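Long-range contact in gastrodianin-4 (Gastrodia elata, PDB 1XD6), which probably binds mannose as a monomeric monocot lectin of the bulb-type family and probably acts as an antifungal protein: residues 8-13 against 52-57. Numbering follows the deposited sequence.
Sequences KSLGAG and CILKMQ
Leu10 and Leu54 exchange two backbone hydrogen bonds, Leu10 N to Leu54 O at 2.8 Å and Leu54 N to Leu10 O at 2.9 Å, the second the straighter at 166°. This antiparallel hydrogen-bonded pair illustrates how a very short strand can dock on a longer one. Two residues along, Met56 N donates to Lys8 O at 3.1 Å; this bond and that from Leu10 N to Leu54 O flank the non-hydrogen-bonded pair Ser9 and Lys55. Past Gly11 the backbones part, and a water bridges them, donating to Cys52 O at 2.8 Å and accepting a weak bond from Ala12 N.

The two faces of the pairing differ. The Leu10 and Leu54 side chains run alongside each other, CD1 of Leu10 4.2 Å from CD2 of Leu54; Leu10 also reaches Leu4, while Leu54 meets Leu62 and Met25. On the other face, Ser9 CB touches both Ile53 CD1 and Lys55 CD. The Lys55 chain, bent at chi2 (110°), passes Lys8 O, and its NZ makes a hydrogen bond with Gly7 O.

Strand 9-10 forms one edge of the antiparallel sheet 9-10, 52-56, 62-66, 69-73, one of three four-stranded sheets making up the beta-prism II fold of bulb-type lectins.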
# COMPACT_ATOMS: atom_id res chain seq x y z
N LYS A 8 10.67 -0.08 3.75
CA LYS A 8 10.82 0.14 2.32
C LYS A 8 9.68 1.02 1.80
O LYS A 8 8.67 1.21 2.47
CB LYS A 8 10.81 -1.19 1.54
CG LYS A 8 12.02 -2.11 1.78
CD LYS A 8 13.28 -1.61 1.06
CE LYS A 8 14.24 -2.75 0.76
NZ LYS A 8 14.40 -3.70 1.91
N SER A 9 9.86 1.56 0.61
CA SER A 9 8.87 2.43 0.03
C SER A 9 8.73 2.16 -1.46
O SER A 9 9.61 1.56 -2.07
CB SER A 9 9.22 3.90 0.33
OG SER A 9 10.53 4.20 -0.11
N LEU A 10 7.59 2.55 -2.01
CA LEU A 10 7.40 2.60 -3.45
C LEU A 10 7.41 4.06 -3.88
O LEU A 10 6.66 4.86 -3.35
CB LEU A 10 6.05 1.96 -3.84
CG LEU A 10 5.91 0.45 -3.63
CD1 LEU A 10 4.53 -0.00 -4.11
CD2 LEU A 10 7.00 -0.31 -4.35
N GLY A 11 8.25 4.39 -4.86
CA GLY A 11 8.25 5.71 -5.47
C GLY A 11 7.06 5.89 -6.39
O GLY A 11 6.24 4.98 -6.54
N ALA A 12 6.96 7.07 -7.02
CA ALA A 12 5.91 7.33 -8.00
C ALA A 12 6.04 6.34 -9.15
O ALA A 12 7.14 6.13 -9.67
CB ALA A 12 6.00 8.75 -8.53
N GLY A 13 4.93 5.70 -9.50
CA GLY A 13 4.91 4.68 -10.53
C GLY A 13 5.34 3.31 -10.03
O GLY A 13 5.31 2.34 -10.78
N CYS A 52 4.41 11.88 -4.64
CA CYS A 52 4.10 11.06 -3.49
C CYS A 52 4.85 9.75 -3.53
O CYS A 52 5.14 9.23 -4.62
CB CYS A 52 2.60 10.82 -3.38
SG CYS A 52 1.69 12.38 -3.34
N ILE A 53 5.20 9.24 -2.35
CA ILE A 53 5.79 7.93 -2.19
C ILE A 53 4.97 7.16 -1.16
O ILE A 53 4.38 7.77 -0.25
CB ILE A 53 7.30 8.02 -1.75
CG1 ILE A 53 7.44 8.72 -0.40
CG2 ILE A 53 8.14 8.73 -2.79
CD1 ILE A 53 7.64 7.75 0.77
N LEU A 54 4.95 5.84 -1.29
CA LEU A 54 4.27 4.98 -0.34
C LEU A 54 5.29 4.39 0.60
O LEU A 54 6.27 3.83 0.16
CB LEU A 54 3.52 3.86 -1.08
CG LEU A 54 2.80 2.86 -0.16
CD1 LEU A 54 1.62 3.54 0.50
CD2 LEU A 54 2.32 1.65 -0.97
N LYS A 55 5.05 4.51 1.91
CA LYS A 55 5.98 3.96 2.87
C LYS A 55 5.32 2.93 3.77
O LYS A 55 4.33 3.23 4.45
CB LYS A 55 6.65 5.09 3.69
CG LYS A 55 7.63 4.59 4.74
CD LYS A 55 9.08 4.93 4.37
CE LYS A 55 10.05 4.01 5.12
NZ LYS A 55 11.44 4.10 4.57
N MET A 56 5.86 1.71 3.75
CA MET A 56 5.42 0.67 4.68
C MET A 56 6.31 0.86 5.90
O MET A 56 7.49 0.50 5.89
CB MET A 56 5.60 -0.73 4.07
CG MET A 56 5.20 -1.92 4.98
SD MET A 56 3.43 -2.02 5.39
CE MET A 56 3.45 -1.54 7.12
N GLN A 57 5.74 1.47 6.94
CA GLN A 57 6.56 1.93 8.07
C GLN A 57 6.85 0.78 9.01
O GLN A 57 6.09 -0.18 9.09
CB GLN A 57 5.88 3.08 8.83
CG GLN A 57 5.81 4.37 8.04
CD GLN A 57 5.27 5.56 8.84
OE1 GLN A 57 5.39 6.70 8.39
NE2 GLN A 57 4.68 5.30 10.00
O HOH W 1 7.43 9.96 -6.09